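Local structure of alcohol dehydrogenase (Thermus sp., 4CPD) at residues G36-D41 against G151-T156; L252-V257 against P275-S280; E324-G329 against V341-R346. The protein probably catalyses the reversible, NAD-dependent oxidation of alcohols to aldehydes or ketones, and binds zinc ions as a member of the medium-chain reductase family. All blocks are in the same frame, centred on the assembly; numbering follows the deposited sequence.

Contact 1 (G36-D41 against G151-T156); sequences GICGSD and GDILST. With ZN (zinc ion), chain E; NAD (nicotinamide-adenine-dinucleotide), chain G.
The active-site zinc of this medium-chain dehydrogenase brings Cys38 and Asp152 together, two ligands more than a hundred residues apart in the chain. The sulfur and the carboxylate meet through the metal: zinc lies 2.2 Å from Cys38 SG and 1.9 Å from Asp152 OD2, while SG and OD2 themselves stay 3.6 Å apart. His59 and a water complete the zinc coordination. Asp152 binds through one oxygen; OD1 turns instead to the nicotinamide, 3.4 Å from NAD C5N. The carboxylate of Asp152 gets there through an extended first torsion, chi1 179°, which sets CG opposite the backbone N.

Cys38 does double duty. As N-cap of helix 39-45 its SG also accepts from Ser40 N, and Asp41 OD2 takes the Cys38 N-H from above its carboxylate plane at 2.8 Å, completing a capping box that fixes the Cys38 backbone from which the sulfur projects. Gly39, lacking a side chain, lets the NAD phosphate approach closely; its N makes a weak bond to O1N. Ser40 OG hydrogen-bonds the zinc-bound water. Thr156 OG1 lies 3.4 Å from NAD C4N and hydrogen-bonds Asp152 O, which also accepts from Thr156 N.

Ile153 CG2 adds an apolar flank to the sulfur. Around the site, strand 28-37 leads into helix 39-45, while helix 153-163 packs against helices 179-190 and 295-307.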
# COMPACT_ATOMS: atom_id res chain seq x y z
N GLY A 36 30.60 1.50 6.76
CA GLY A 36 29.78 2.45 7.47
C GLY A 36 29.29 1.88 8.78
O GLY A 36 29.29 0.64 8.99
N ILE A 37 28.88 2.80 9.65
CA ILE A 37 28.03 2.52 10.80
C ILE A 37 26.63 3.08 10.53
O ILE A 37 26.47 4.28 10.31
CB ILE A 37 28.56 3.16 12.06
CG1 ILE A 37 29.97 2.62 12.34
CG2 ILE A 37 27.63 2.87 13.22
CD1 ILE A 37 30.73 3.46 13.35
N CYS A 38 25.65 2.18 10.58
CA CYS A 38 24.25 2.47 10.20
C CYS A 38 23.39 2.58 11.46
O CYS A 38 23.72 2.05 12.52
CB CYS A 38 23.74 1.34 9.28
SG CYS A 38 22.04 1.45 8.75
N GLY A 39 22.28 3.29 11.34
CA GLY A 39 21.29 3.32 12.41
C GLY A 39 20.87 1.92 12.85
O GLY A 39 20.66 1.70 14.04
N SER A 40 20.76 0.99 11.89
CA SER A 40 20.44 -0.40 12.18
C SER A 40 21.46 -1.03 13.13
O SER A 40 21.12 -1.93 13.91
CB SER A 40 20.36 -1.24 10.90
OG SER A 40 19.41 -0.72 9.99
N ASP A 41 22.71 -0.58 13.04
CA ASP A 41 23.76 -1.12 13.86
C ASP A 41 23.54 -0.71 15.30
O ASP A 41 24.01 -1.39 16.23
CB ASP A 41 25.14 -0.64 13.39
CG ASP A 41 25.55 -1.21 12.05
OD1 ASP A 41 25.19 -2.38 11.70
OD2 ASP A 41 26.29 -0.48 11.34
N GLY A 151 24.52 0.95 -1.48
CA GLY A 151 24.32 -0.37 -0.93
C GLY A 151 23.29 -0.45 0.18
O GLY A 151 22.77 -1.57 0.45
N ASP A 152 22.97 0.70 0.80
CA ASP A 152 22.05 0.67 1.95
C ASP A 152 21.18 1.91 2.04
O ASP A 152 20.11 1.91 1.47
CB ASP A 152 22.85 0.37 3.24
CG ASP A 152 22.01 0.34 4.46
OD1 ASP A 152 20.80 0.61 4.39
OD2 ASP A 152 22.60 0.06 5.52
N ILE A 153 21.62 2.94 2.73
CA ILE A 153 20.67 4.00 3.11
C ILE A 153 20.08 4.87 1.96
O ILE A 153 18.95 5.34 2.06
CB ILE A 153 21.23 4.91 4.20
CG1 ILE A 153 22.51 5.58 3.74
CG2 ILE A 153 21.50 4.12 5.48
CD1 ILE A 153 22.82 6.80 4.59
N LEU A 154 20.83 5.06 0.87
CA LEU A 154 20.31 5.80 -0.27
C LEU A 154 19.28 4.97 -1.03
O LEU A 154 18.21 5.45 -1.38
CB LEU A 154 21.45 6.25 -1.20
CG LEU A 154 21.02 7.03 -2.44
CD1 LEU A 154 20.11 8.19 -2.07
CD2 LEU A 154 22.22 7.53 -3.20
N SER A 155 19.59 3.72 -1.30
CA SER A 155 18.65 2.86 -2.02
C SER A 155 17.40 2.58 -1.19
O SER A 155 16.34 2.33 -1.73
CB SER A 155 19.35 1.56 -2.42
OG SER A 155 20.37 1.81 -3.36
N THR A 156 17.54 2.63 0.13
CA THR A 156 16.42 2.47 1.03
C THR A 156 15.44 3.64 0.86
O THR A 156 14.24 3.44 0.67
CB THR A 156 16.91 2.36 2.50
OG1 THR A 156 17.60 1.12 2.66
CG2 THR A 156 15.80 2.35 3.46
ZN ZN E . 21.92 -0.24 7.29
PA NAD G . 19.12 7.37 13.13
O1A NAD G . 20.57 7.84 13.00
O2A NAD G . 18.65 6.79 14.46
O5B NAD G . 18.05 8.50 12.69
C5B NAD G . 16.79 8.62 13.34
C4B NAD G . 16.32 10.07 13.32
O4B NAD G . 14.94 10.14 13.68
C3B NAD G . 17.12 10.92 14.33
O3B NAD G . 17.51 12.19 13.80
C2B NAD G . 16.15 11.14 15.45
O2B NAD G . 16.39 12.37 16.14
C1B NAD G . 14.83 11.13 14.70
N9A NAD G . 13.73 10.82 15.62
C8A NAD G . 13.76 9.86 16.57
N7A NAD G . 12.58 9.87 17.23
C5A NAD G . 11.79 10.84 16.71
C6A NAD G . 10.43 11.36 16.94
N6A NAD G . 9.69 10.80 17.91
N1A NAD G . 9.97 12.39 16.18
C2A NAD G . 10.73 12.94 15.21
N3A NAD G . 11.98 12.51 14.95
C4A NAD G . 12.56 11.48 15.64
O3 NAD G . 18.82 6.22 12.03
PN NAD G . 19.06 6.25 10.43
O1N NAD G . 20.49 5.76 10.25
O2N NAD G . 18.51 7.53 9.80
O5D NAD G . 18.02 5.10 9.97
C5D NAD G . 16.64 5.47 9.86
C4D NAD G . 15.63 4.38 10.21
O4D NAD G . 15.43 3.56 9.06
C3D NAD G . 16.08 3.45 11.34
O3D NAD G . 14.92 3.03 12.07
C2D NAD G . 16.76 2.30 10.60
O2D NAD G . 16.87 1.05 11.33
C1D NAD G . 15.87 2.22 9.36
N1N NAD G . 16.49 1.56 8.20
C2N NAD G . 15.67 0.75 7.53
C3N NAD G . 16.09 0.05 6.41
C7N NAD G . 15.07 -0.82 5.74
O7N NAD G . 15.39 -1.81 5.10
N7N NAD G . 13.78 -0.45 5.86
C4N NAD G . 17.42 0.21 5.96
C5N NAD G . 18.26 1.07 6.67
C6N NAD G . 17.77 1.75 7.80
O HOH W 1 19.73 -1.40 7.20

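Contact 2 (L252-V257 against P275-S280); sequences LALEMV and PFPLAS
Leu254 reaches from its helix to Phe276 and Pro277 with both methyls at its branched end. CD1 comes closest, 3.8 Å from Phe276 CE2 and 4.1 Å from Pro277 CD, and so bridges the ring and the proline. CD2 lies beside the far part of the same ring, 4.0 Å from Phe276 CZ. The two side chains cross at about a right angle, and CD1 makes an off-centre CH-pi contact, 4.2 Å from the ring centroid and 29° off the normal. A branched aliphatic end suits the place because one methyl can fill the angle between ring and proline while the other lies along the ring. With an alanine here the two methyls go, and a gap is likely to open beside the Phe276 ring and Pro277 CD.

Leu254 carries CG beside its backbone N and anti to its carbonyl carbon (chi1 -71°), which puts the two methyls by the ring, whereas Phe276, with CG anti to N (chi1 -163°), brings its ring back to that branch although its first bond does not aim there.

Both segments belong to the Rossmann-type coenzyme domain. Helix 247-256 lies against its parallel sheet, where Leu254 also touches Val263, Leu286 and Phe288, and strand 273-277 runs to the dimer interface. There Phe276 and Pro277 pair antiparallel with a strand of the second subunit, and the Phe276 ring meets Phe288 of that subunit edge-to-face. A large aromatic thus serves the helix within its own chain and the partner across the interface. At the end of helix 247-256, the carbonyls of Leu254, Glu255 and Val257 accept from Lys284 NZ.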
# COMPACT_ATOMS: atom_id res chain seq x y z
N LEU A 252 1.30 9.47 13.09
CA LEU A 252 1.57 10.79 12.60
C LEU A 252 1.54 10.83 11.07
O LEU A 252 0.88 11.67 10.48
CB LEU A 252 2.93 11.25 13.11
CG LEU A 252 3.08 12.76 13.19
CD1 LEU A 252 2.17 13.36 14.28
CD2 LEU A 252 4.54 13.09 13.46
N ALA A 253 2.24 9.89 10.45
CA ALA A 253 2.28 9.81 9.01
C ALA A 253 0.89 9.67 8.42
O ALA A 253 0.56 10.35 7.42
CB ALA A 253 3.17 8.66 8.55
N LEU A 254 0.08 8.82 9.06
CA LEU A 254 -1.28 8.53 8.59
C LEU A 254 -2.27 9.67 8.81
O LEU A 254 -3.19 9.87 8.02
CB LEU A 254 -1.78 7.23 9.21
CG LEU A 254 -1.06 6.01 8.62
CD1 LEU A 254 -1.25 4.80 9.50
CD2 LEU A 254 -1.52 5.68 7.21
N GLU A 255 -2.08 10.44 9.87
CA GLU A 255 -2.87 11.62 10.08
C GLU A 255 -2.47 12.73 9.09
O GLU A 255 -3.30 13.39 8.47
CB GLU A 255 -2.67 12.10 11.51
CG GLU A 255 -3.79 13.02 11.99
CD GLU A 255 -3.64 13.42 13.44
OE1 GLU A 255 -2.71 12.93 14.13
OE2 GLU A 255 -4.48 14.23 13.90
N MET A 256 -1.17 12.91 8.96
CA MET A 256 -0.59 13.98 8.16
C MET A 256 -0.94 13.89 6.65
O MET A 256 -1.30 14.90 6.03
CB MET A 256 0.91 13.88 8.40
CG MET A 256 1.81 14.88 7.72
SD MET A 256 3.51 14.50 8.21
CE MET A 256 3.48 14.74 9.98
N VAL A 257 -0.84 12.69 6.08
CA VAL A 257 -0.94 12.52 4.63
C VAL A 257 -2.32 12.96 4.18
O VAL A 257 -3.28 12.78 4.91
CB VAL A 257 -0.67 11.04 4.21
CG1 VAL A 257 -1.79 10.13 4.68
CG2 VAL A 257 -0.48 10.91 2.70
N PRO A 275 -2.15 1.17 15.92
CA PRO A 275 -3.55 1.37 15.51
C PRO A 275 -3.71 2.06 14.14
O PRO A 275 -3.37 3.24 13.99
CB PRO A 275 -4.12 2.25 16.62
CG PRO A 275 -2.94 3.04 17.12
CD PRO A 275 -1.71 2.19 16.89
N PHE A 276 -4.22 1.32 13.17
CA PHE A 276 -4.43 1.85 11.81
C PHE A 276 -5.86 2.33 11.74
O PHE A 276 -6.74 1.56 12.10
CB PHE A 276 -4.21 0.77 10.76
CG PHE A 276 -4.02 1.31 9.39
CD1 PHE A 276 -5.09 1.78 8.67
CD2 PHE A 276 -2.77 1.33 8.81
CE1 PHE A 276 -4.92 2.30 7.40
CE2 PHE A 276 -2.58 1.84 7.54
CZ PHE A 276 -3.66 2.33 6.82
N PRO A 277 -6.09 3.58 11.29
CA PRO A 277 -7.44 4.11 11.23
C PRO A 277 -8.31 3.31 10.29
O PRO A 277 -7.90 3.01 9.16
CB PRO A 277 -7.26 5.52 10.68
CG PRO A 277 -5.89 5.57 10.11
CD PRO A 277 -5.10 4.60 10.92
N LEU A 278 -9.52 2.98 10.75
CA LEU A 278 -10.44 2.15 10.01
C LEU A 278 -11.54 3.02 9.41
O LEU A 278 -11.55 3.27 8.22
CB LEU A 278 -10.98 1.04 10.91
CG LEU A 278 -11.39 -0.24 10.18
CD1 LEU A 278 -11.59 -1.37 11.18
CD2 LEU A 278 -12.64 -0.05 9.33
N ALA A 279 -12.48 3.49 10.22
CA ALA A 279 -13.62 4.20 9.67
C ALA A 279 -13.12 5.42 8.94
O ALA A 279 -13.51 5.68 7.81
CB ALA A 279 -14.57 4.60 10.78
N SER A 280 -12.22 6.14 9.60
CA SER A 280 -11.62 7.33 9.00
C SER A 280 -10.72 6.93 7.82
O SER A 280 -10.63 7.64 6.82
CB SER A 280 -10.87 8.17 10.05
OG SER A 280 -9.66 7.54 10.46

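Contact 3 (E324-G329 against V341-R346); sequences EEAPRG and VLLVVR
Two kinds of contact join Ala326 and Gly329 of the helix to Leu343 and Val341 of the strand. The first is apolar. Ala326 CB meets Leu343 CD2 at 4.1 Å, a single methyl against one branch of the leucine; the small alanine lets the helix lie close, its CA 7.0 Å from that of Leu343, and the longer leucine spans what remains.

The second involves backbone. Val341 CG2 lies 3.9 Å from Gly329 O, placed there by a first torsion that puts CG1 anti to the backbone N (chi1 -174°) and CG2 beside it. Glycine suits this position because a CB here would point toward the strand and come close to Val341 CG1, and would also be crowded by Ala326 O. No hydrogen bond crosses between the segments; the helix bonds within itself, as in Gly329 N to Glu325 O at 3.1 Å, where Glu325 is the N-cap, and the strand bonds to its neighbours in the sheet.

On its two edges strand 341-344 bonds to strands 28-37 and 319-322, with Val341 and Leu343 paired to Ile37 and Ala35, and Leu342 to His319 and Leu321. Strand 319-322, helix 326-334 and strand 341-344 form a beta-alpha-beta crossover, the helix laid over the sheet face between its two parallel strands.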
# COMPACT_ATOMS: atom_id res chain seq x y z
N GLU A 324 40.33 1.13 13.73
CA GLU A 324 40.62 0.93 15.17
C GLU A 324 39.84 1.87 16.10
O GLU A 324 39.61 1.53 17.26
CB GLU A 324 42.13 0.99 15.45
N GLU A 325 39.39 3.01 15.58
CA GLU A 325 38.63 3.98 16.37
C GLU A 325 37.13 3.78 16.26
O GLU A 325 36.33 4.64 16.69
CB GLU A 325 39.00 5.40 15.97
CG GLU A 325 40.46 5.75 16.29
CD GLU A 325 40.73 7.23 16.16
OE1 GLU A 325 40.01 8.02 16.81
OE2 GLU A 325 41.66 7.60 15.40
N ALA A 326 36.74 2.61 15.74
CA ALA A 326 35.32 2.21 15.67
C ALA A 326 34.50 2.35 16.97
O ALA A 326 33.41 2.90 16.96
CB ALA A 326 35.21 0.79 15.14
N PRO A 327 35.02 1.85 18.10
CA PRO A 327 34.24 2.01 19.33
C PRO A 327 33.90 3.45 19.65
O PRO A 327 32.80 3.70 20.13
CB PRO A 327 35.13 1.40 20.41
CG PRO A 327 36.05 0.49 19.67
CD PRO A 327 36.27 1.10 18.32
N ARG A 328 34.82 4.39 19.40
CA ARG A 328 34.51 5.82 19.51
C ARG A 328 33.36 6.16 18.52
O ARG A 328 32.36 6.82 18.87
CB ARG A 328 35.79 6.66 19.25
CG ARG A 328 35.70 8.15 19.64
CD ARG A 328 37.05 8.87 19.59
N GLY A 329 33.47 5.65 17.29
CA GLY A 329 32.48 5.93 16.26
C GLY A 329 31.08 5.58 16.70
O GLY A 329 30.14 6.37 16.55
N VAL A 341 29.03 8.13 10.28
CA VAL A 341 30.41 7.69 10.47
C VAL A 341 30.81 6.69 9.40
O VAL A 341 30.12 5.69 9.15
CB VAL A 341 30.62 7.01 11.83
CG1 VAL A 341 32.10 6.70 12.03
CG2 VAL A 341 30.14 7.92 12.95
N LEU A 342 31.94 6.96 8.78
CA LEU A 342 32.52 6.06 7.81
C LEU A 342 33.88 5.60 8.34
O LEU A 342 34.64 6.42 8.80
CB LEU A 342 32.67 6.78 6.48
CG LEU A 342 31.80 6.31 5.35
CD1 LEU A 342 30.36 6.20 5.75
CD2 LEU A 342 31.94 7.24 4.15
N LEU A 343 34.15 4.31 8.29
CA LEU A 343 35.39 3.74 8.82
C LEU A 343 36.39 3.50 7.68
O LEU A 343 36.09 2.80 6.71
CB LEU A 343 35.11 2.42 9.54
CG LEU A 343 34.70 2.43 11.03
CD1 LEU A 343 34.04 3.72 11.47
CD2 LEU A 343 33.82 1.22 11.33
N VAL A 344 37.58 4.07 7.80
CA VAL A 344 38.63 3.86 6.83
C VAL A 344 39.40 2.61 7.21
O VAL A 344 39.96 2.54 8.30
CB VAL A 344 39.62 5.03 6.77
CG1 VAL A 344 40.59 4.80 5.61
CG2 VAL A 344 38.88 6.35 6.61
N VAL A 345 39.42 1.62 6.33
CA VAL A 345 40.15 0.38 6.58
C VAL A 345 41.42 0.30 5.73
O VAL A 345 41.38 0.40 4.48
CB VAL A 345 39.25 -0.91 6.60
CG1 VAL A 345 37.81 -0.64 6.23
CG2 VAL A 345 39.83 -2.05 5.77
N ARG A 346 42.53 0.16 6.44
CA ARG A 346 43.87 0.33 5.90
C ARG A 346 44.36 -0.98 5.28
O ARG A 346 43.90 -1.39 4.21
CB ARG A 346 44.82 0.83 7.00

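Contacts 1 and 3 are physically continuous, their centres 15 Å apart, because strands 28-37 and 341-344 are neighbours in one mixed sheet. Ile37 N lies 3.2 Å from Val341 O, a probable hydrogen bond, and Ile37 CD1 packs on Leu343 CD1 at 3.8 Å. The strand that precedes Cys38 thus sits directly beside the crossover of contact 3, whose Val341 side chain is about 12 Å from the zinc and about 10 Å from NAD. Contact 2 stands apart in the coenzyme domain, its centre 28 Å from that of contact 1 and 41 Å from that of contact 3. It borders the dimer interface, while contact 1 supplies two zinc ligands and part of the coenzyme pocket.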